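Local coordinates for beta-galactosidase (Geobacillus stearothermophilus, PDB 4OIF), which probably hydrolyses terminal non-reducing beta-D-galactose residues in beta-D-galactosides, as a zinc-binding, trimeric member of glycoside hydrolase family 42, at residues D457-E462 with S466-L471; E489-A492 with T496-M499; L37-L42 with H379-D384. All blocks are in the same frame, centred on the assembly; numbering follows the deposited sequence.

Contact 1: D457-E462 with S466-L471; sequences DVITKE and SRYKLL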
# COMPACT_ATOMS: atom_id res chain seq x y z
N ASP A 457 32.66 -7.26 19.45
CA ASP A 457 31.57 -8.11 19.88
C ASP A 457 30.29 -7.27 19.86
O ASP A 457 30.28 -6.15 20.38
CB ASP A 457 31.81 -8.66 21.29
CG ASP A 457 32.73 -9.87 21.31
OD1 ASP A 457 33.30 -10.24 20.26
OD2 ASP A 457 32.90 -10.44 22.39
N VAL A 458 29.22 -7.80 19.28
CA VAL A 458 27.92 -7.16 19.45
C VAL A 458 27.16 -7.96 20.49
O VAL A 458 26.72 -9.07 20.22
CB VAL A 458 27.13 -7.08 18.14
CG1 VAL A 458 25.76 -6.44 18.38
CG2 VAL A 458 27.91 -6.27 17.11
N ILE A 459 27.04 -7.40 21.68
CA ILE A 459 26.55 -8.11 22.86
C ILE A 459 25.14 -7.72 23.28
O ILE A 459 24.54 -6.80 22.73
CB ILE A 459 27.46 -7.89 24.07
CG1 ILE A 459 27.40 -6.41 24.49
CG2 ILE A 459 28.90 -8.37 23.77
CD1 ILE A 459 28.21 -6.09 25.70
N THR A 460 24.64 -8.45 24.27
CA THR A 460 23.36 -8.18 24.89
C THR A 460 23.59 -7.89 26.36
O THR A 460 24.71 -8.05 26.84
CB THR A 460 22.40 -9.35 24.73
OG1 THR A 460 22.85 -10.44 25.55
CG2 THR A 460 22.35 -9.79 23.29
N LYS A 461 22.55 -7.47 27.07
CA LYS A 461 22.68 -7.18 28.50
C LYS A 461 22.96 -8.46 29.29
O LYS A 461 23.35 -8.39 30.44
CB LYS A 461 21.43 -6.48 29.03
CG LYS A 461 20.15 -7.29 28.94
CD LYS A 461 18.97 -6.44 29.35
CE LYS A 461 17.70 -7.26 29.47
NZ LYS A 461 17.25 -7.73 28.14
N GLU A 462 22.79 -9.61 28.65
CA GLU A 462 23.16 -10.91 29.23
C GLU A 462 24.68 -11.16 29.22
O GLU A 462 25.12 -12.30 29.41
CB GLU A 462 22.47 -12.06 28.47
CG GLU A 462 20.98 -11.88 28.20
CD GLU A 462 20.15 -11.89 29.48
OE1 GLU A 462 20.48 -12.65 30.42
OE2 GLU A 462 19.16 -11.12 29.53
N SER A 466 32.35 -5.94 31.86
CA SER A 466 33.67 -5.61 32.39
C SER A 466 34.82 -6.14 31.53
O SER A 466 35.96 -5.75 31.71
CB SER A 466 33.80 -6.17 33.79
OG SER A 466 33.68 -7.57 33.75
N ARG A 467 34.51 -7.00 30.57
CA ARG A 467 35.54 -7.60 29.73
C ARG A 467 35.96 -6.68 28.59
O ARG A 467 36.88 -6.99 27.84
CB ARG A 467 35.06 -8.94 29.19
CG ARG A 467 34.44 -9.83 30.25
CD ARG A 467 34.80 -11.30 30.02
NE ARG A 467 36.23 -11.54 30.17
CZ ARG A 467 36.82 -12.71 29.92
NH1 ARG A 467 36.10 -13.75 29.51
NH2 ARG A 467 38.13 -12.85 30.08
N TYR A 468 35.28 -5.54 28.45
CA TYR A 468 35.57 -4.63 27.34
C TYR A 468 36.12 -3.29 27.81
O TYR A 468 35.84 -2.85 28.92
CB TYR A 468 34.30 -4.40 26.50
CG TYR A 468 33.69 -5.70 26.03
CD1 TYR A 468 34.14 -6.33 24.89
CD2 TYR A 468 32.68 -6.30 26.76
CE1 TYR A 468 33.60 -7.52 24.48
CE2 TYR A 468 32.13 -7.50 26.36
CZ TYR A 468 32.60 -8.11 25.22
OH TYR A 468 32.05 -9.31 24.83
N LYS A 469 36.93 -2.66 26.96
CA LYS A 469 37.46 -1.33 27.23
C LYS A 469 36.43 -0.27 26.86
O LYS A 469 36.29 0.75 27.51
CB LYS A 469 38.73 -1.05 26.43
CG LYS A 469 39.96 -1.87 26.79
CD LYS A 469 41.11 -1.38 25.92
CE LYS A 469 42.45 -1.95 26.32
NZ LYS A 469 43.45 -1.61 25.25
N LEU A 470 35.73 -0.55 25.76
CA LEU A 470 34.83 0.40 25.16
C LEU A 470 33.51 -0.29 24.92
O LEU A 470 33.45 -1.31 24.22
CB LEU A 470 35.41 0.92 23.85
CG LEU A 470 34.50 1.84 23.03
CD1 LEU A 470 34.06 3.06 23.82
CD2 LEU A 470 35.18 2.25 21.74
N LEU A 471 32.46 0.24 25.55
CA LEU A 471 31.10 -0.23 25.38
C LEU A 471 30.23 0.86 24.74
O LEU A 471 30.11 1.97 25.26
CB LEU A 471 30.50 -0.67 26.72
CG LEU A 471 29.04 -1.13 26.63
CD1 LEU A 471 28.91 -2.28 25.63
CD2 LEU A 471 28.51 -1.55 27.98
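Asp457 OD2 accepts a hydrogen bond from the phenol of Tyr468, with OH 2.8 Å from OD2, and takes a second from Gln315 NE2, while OD1 of the same carboxylate forms a salt bridge with Arg311 NH2. The phenol uses the anti lone pair of OD2, the one turned away from OD1. Carboxylate and ring planes stand 70° apart, yet OD2 itself lies at the ring edge, in its plane. Asp457 CB also comes within 3.8 Å of Tyr468 CE1, which sets the hydroxyl end of the ring against CB and OD2 of the acid. The tyrosine reaches this far because CG is anti to its own carbonyl carbon (chi1 -54°), an arrangement in which the ring spans the 9.2 Å between the CA atoms of Tyr468 and Asp457.

Ile459 completes the contact with its two branches. The CG2 methyl approaches the phenol obliquely, 3.5 Å from Tyr468 OH, and the CD1 end of the other branch lies 3.9 Å from Leu471 CD1. Ala414 of strand 413-416 touches Ile459, Tyr468 and Leu471; this strand lies between 456-459 and 470-473 in the parallel part of the sheet of the trimerisation domain, so side chains rather than backbone bonds join the two segments here. A phenylalanine in place of Tyr468 would probably keep much of the apolar contact with Ile459 but leave Asp457 OD2 without the phenol as a donor.

All four touching residues are buried. A carboxylate in such surroundings is costly unless paired, and with an arginine, an amide and a phenol as partners Asp457 is likely to remain ionised, its charge balanced by the arginine and stabilised by the amide and phenol.

Contact 2: E489-A492 with T496-M499; sequences EFVA and TLVM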
# COMPACT_ATOMS: atom_id res chain seq x y z
N GLU A 489 28.55 0.56 37.28
CA GLU A 489 29.73 -0.16 37.74
C GLU A 489 30.80 -0.27 36.67
O GLU A 489 31.99 -0.11 36.94
CB GLU A 489 29.37 -1.56 38.22
CG GLU A 489 28.72 -1.57 39.59
CD GLU A 489 29.63 -1.01 40.67
OE1 GLU A 489 30.52 -1.76 41.14
OE2 GLU A 489 29.45 0.18 41.04
N PHE A 490 30.34 -0.54 35.45
CA PHE A 490 31.24 -0.70 34.32
C PHE A 490 32.07 0.56 34.13
O PHE A 490 33.29 0.49 34.02
CB PHE A 490 30.46 -1.03 33.05
CG PHE A 490 31.27 -0.92 31.80
CD1 PHE A 490 32.17 -1.91 31.45
CD2 PHE A 490 31.16 0.19 30.97
CE1 PHE A 490 32.94 -1.80 30.30
CE2 PHE A 490 31.92 0.31 29.81
CZ PHE A 490 32.81 -0.68 29.47
N VAL A 491 31.43 1.72 34.12
CA VAL A 491 32.19 2.95 33.94
C VAL A 491 33.07 3.20 35.14
O VAL A 491 34.22 3.64 35.00
CB VAL A 491 31.27 4.18 33.72
CG1 VAL A 491 32.11 5.47 33.65
CG2 VAL A 491 30.45 4.01 32.45
N ALA A 492 32.54 2.91 36.33
CA ALA A 492 33.23 3.24 37.56
C ALA A 492 34.56 2.51 37.67
O ALA A 492 35.56 3.07 38.14
CB ALA A 492 32.34 2.94 38.77
N THR A 496 34.90 2.58 29.46
CA THR A 496 34.55 3.73 28.66
C THR A 496 33.22 3.44 27.94
O THR A 496 33.13 2.51 27.15
CB THR A 496 35.64 4.06 27.63
OG1 THR A 496 36.81 4.52 28.31
CG2 THR A 496 35.18 5.13 26.68
N LEU A 497 32.20 4.23 28.24
CA LEU A 497 30.85 3.99 27.75
C LEU A 497 30.41 5.12 26.86
O LEU A 497 30.63 6.27 27.19
CB LEU A 497 29.90 3.85 28.93
CG LEU A 497 28.40 3.77 28.64
CD1 LEU A 497 28.03 2.52 27.83
CD2 LEU A 497 27.64 3.80 29.93
N VAL A 498 29.79 4.79 25.72
CA VAL A 498 29.23 5.79 24.81
C VAL A 498 27.73 5.56 24.61
O VAL A 498 27.30 4.48 24.21
CB VAL A 498 29.92 5.76 23.42
CG1 VAL A 498 29.24 6.73 22.47
CG2 VAL A 498 31.40 6.10 23.54
N MET A 499 26.93 6.58 24.91
CA MET A 499 25.51 6.52 24.63
C MET A 499 25.08 7.69 23.78
O MET A 499 25.87 8.61 23.52
CB MET A 499 24.69 6.47 25.93
CG MET A 499 24.71 5.11 26.59
SD MET A 499 23.70 5.04 28.07
CE MET A 499 22.69 3.62 27.75
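Helix segment 489-492 and strand segment 496-499 come closest in backbone at Val491 and Thr496, whose CA atoms are 5.8 Å apart, a short span consistent with the three-residue turn that links them. From there the contact is carried by Val491 and Phe490 against the first two residues of the strand, and no hydrogen bond crosses it. Val491 CG2 packs 3.6 Å from Leu497 CB and 3.8 Å from Leu497 CD2, the two side chains crossing at about a right angle. With CG1 anti to the backbone N (chi1 176°), CG2 is the branch turned to the leucine.

The pair belongs to a beta-alpha-beta unit, strand 470-473, helix 481-492 and strand 496-500, in which the helix returns the chain to a parallel neighbouring strand and covers one face of the sheet. Phe490 meets the strand with the rim of its ring: CE2 lies 3.7 Å from Thr496 O, and the oxygen is in the ring plane, at the edge. Leu497 CB is met by the same atom, CE2, at 4.2 Å. Leu471 on the preceding strand touches both Phe490 and Leu497. Met524 of helix 519-525 adds a further apolar neighbour to Val491 and Leu497, whereas Thr496, whose CB points away from helix 481-492, packs against Leu610 of helix 600-613.

Contact 3: L37-L42 with H379-D384; sequences LELMKL and HDNRTD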
# COMPACT_ATOMS: atom_id res chain seq x y z
N LEU A 37 25.93 -38.38 -4.70
CA LEU A 37 27.09 -38.79 -3.92
C LEU A 37 28.40 -38.44 -4.65
O LEU A 37 29.33 -37.86 -4.06
CB LEU A 37 27.00 -40.28 -3.61
CG LEU A 37 25.81 -40.74 -2.75
CD1 LEU A 37 25.73 -42.27 -2.56
CD2 LEU A 37 25.81 -40.03 -1.39
N GLU A 38 28.43 -38.76 -5.94
CA GLU A 38 29.56 -38.44 -6.80
C GLU A 38 29.82 -36.93 -6.81
O GLU A 38 30.96 -36.47 -6.67
CB GLU A 38 29.31 -38.95 -8.23
CG GLU A 38 29.10 -40.46 -8.30
CD GLU A 38 28.28 -40.92 -9.49
OE1 GLU A 38 27.86 -40.07 -10.30
OE2 GLU A 38 28.04 -42.15 -9.60
N LEU A 39 28.75 -36.16 -6.96
CA LEU A 39 28.90 -34.71 -7.01
C LEU A 39 29.29 -34.14 -5.64
O LEU A 39 29.95 -33.11 -5.54
CB LEU A 39 27.62 -34.05 -7.53
CG LEU A 39 27.15 -34.54 -8.90
CD1 LEU A 39 26.27 -33.48 -9.59
CD2 LEU A 39 28.31 -34.96 -9.78
N MET A 40 28.88 -34.84 -4.59
CA MET A 40 29.28 -34.48 -3.25
C MET A 40 30.79 -34.62 -3.16
O MET A 40 31.47 -33.74 -2.63
CB MET A 40 28.57 -35.35 -2.23
CG MET A 40 27.16 -34.88 -1.94
SD MET A 40 26.21 -36.00 -0.92
CE MET A 40 24.64 -35.12 -0.84
N LYS A 41 31.32 -35.71 -3.71
CA LYS A 41 32.78 -35.80 -3.75
C LYS A 41 33.40 -34.67 -4.58
O LYS A 41 34.31 -33.99 -4.13
CB LYS A 41 33.23 -37.17 -4.27
CG LYS A 41 32.70 -38.32 -3.40
CD LYS A 41 33.48 -39.60 -3.62
CE LYS A 41 33.60 -39.94 -5.10
NZ LYS A 41 34.36 -41.19 -5.37
N LEU A 42 32.87 -34.42 -5.77
CA LEU A 42 33.50 -33.43 -6.64
C LEU A 42 33.44 -32.01 -6.09
O LEU A 42 34.29 -31.18 -6.42
CB LEU A 42 32.88 -33.47 -8.04
CG LEU A 42 33.12 -34.77 -8.81
CD1 LEU A 42 32.33 -34.79 -10.10
CD2 LEU A 42 34.59 -34.98 -9.09
N HIS A 379 19.34 -27.54 -12.23
CA HIS A 379 18.43 -28.48 -12.87
C HIS A 379 19.15 -29.29 -13.94
O HIS A 379 18.69 -30.37 -14.31
CB HIS A 379 17.23 -27.75 -13.48
CG HIS A 379 16.38 -27.05 -12.47
ND1 HIS A 379 15.65 -27.73 -11.51
CD2 HIS A 379 16.13 -25.73 -12.27
CE1 HIS A 379 15.00 -26.86 -10.76
NE2 HIS A 379 15.27 -25.64 -11.20
N ASP A 380 20.28 -28.79 -14.42
CA ASP A 380 20.99 -29.48 -15.49
C ASP A 380 21.91 -30.57 -14.96
O ASP A 380 22.45 -31.37 -15.74
CB ASP A 380 21.78 -28.50 -16.36
CG ASP A 380 22.82 -27.71 -15.59
OD1 ASP A 380 23.13 -28.02 -14.42
OD2 ASP A 380 23.35 -26.75 -16.18
N ASN A 381 22.08 -30.61 -13.64
CA ASN A 381 22.87 -31.64 -12.98
C ASN A 381 24.33 -31.63 -13.46
O ASN A 381 24.98 -32.66 -13.54
CB ASN A 381 22.22 -33.01 -13.20
CG ASN A 381 22.84 -34.11 -12.36
OD1 ASN A 381 22.79 -34.08 -11.13
ND2 ASN A 381 23.41 -35.11 -13.04
N ARG A 382 24.83 -30.44 -13.77
CA ARG A 382 26.17 -30.29 -14.32
C ARG A 382 27.22 -29.89 -13.28
O ARG A 382 26.92 -29.15 -12.34
CB ARG A 382 26.16 -29.25 -15.44
CG ARG A 382 25.41 -29.69 -16.69
CD ARG A 382 25.80 -28.83 -17.90
NE ARG A 382 25.82 -29.61 -19.14
CZ ARG A 382 26.92 -30.18 -19.64
NH1 ARG A 382 28.08 -30.06 -19.02
NH2 ARG A 382 26.85 -30.88 -20.77
N THR A 383 28.44 -30.38 -13.45
CA THR A 383 29.56 -30.00 -12.59
C THR A 383 30.30 -28.86 -13.27
O THR A 383 31.05 -28.11 -12.67
CB THR A 383 30.51 -31.18 -12.34
OG1 THR A 383 31.04 -31.61 -13.59
CG2 THR A 383 29.75 -32.32 -11.71
N ASP A 384 30.04 -28.78 -14.56
CA ASP A 384 30.48 -27.73 -15.47
C ASP A 384 30.00 -26.32 -15.07
O ASP A 384 30.49 -25.32 -15.58
CB ASP A 384 29.95 -28.10 -16.86
CG ASP A 384 30.62 -27.35 -17.95
OD1 ASP A 384 31.67 -26.74 -17.67
OD2 ASP A 384 30.10 -27.37 -19.08
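Leu39 and Thr383 form the tight part of this contact: Leu39 CD2 meets the Thr383 methyl, CG2, at 3.6 Å, with the side chains crossing at about a right angle. Their CA atoms, 7.3 Å apart, mark the nearest approach of the two backbones. Thr383 presents carbon rather than oxygen to the helix because CG2 is anti to its carbonyl carbon while OG1 sits between the backbone N and that carbon (chi1 61°). Leu39 is buried and is also touched by Trp362 and by Phe388 of helix 386-399.

Toward solvent the fit is looser. Leu42, three residues further along the helix and exposed, brings CD1 to 3.9 Å from the same Thr383 methyl, so that one CG2 serves both leucines. On the other branch of Leu39, CD1 lies 3.9 Å from Asn381 OD1, an apolar-polar contact in which the oxygen is not used for bonding across the interface; its hydrogen bond comes from Arg363 NH1. No hydrogen bond or salt bridge joins the two segments.

The loop instead has polar order of its own. Asp380 OD1 accepts from Arg382 N at 3.0 Å, met from 54° out of the carboxylate plane, and closes an Asx turn around Asn381, whose phi and psi are both positive. At the subunit boundary, His379 packs on Ala512 of a second subunit.

Helix 30-42 follows the first strand, 16-21, of the catalytic barrel, and residues 379-384 belong to the connection between strand 356-359 and helix 386-399. The contact thus joins the helix after the one strand to the loop after the other, and strands 16-21 and 356-359 themselves pair in parallel to close the ring, as in a TIM barrel.

Contacts 1 and 2 adjoin, with centres 10 Å apart. Strands 470-473 and 496-500 are parallel neighbours, and Leu471 probably hydrogen-bonds through both its N and its O: its N is 2.9 Å from Thr496 O, its O 2.9 Å from Val498 N. Tyr468 O also packs against Phe490 CE1. The two contacts therefore share one sheet of the trimerisation domain. Contact 3 lies in the barrel domain on the opposite side of the chain's centre, its centre 45 Å from that of contact 1 and 54 Å from that of contact 2. All three are away from the predicted catalytic pair, Glu158 and Glu322, and from the zinc site of Cys123, Cys163, Cys165 and Cys168.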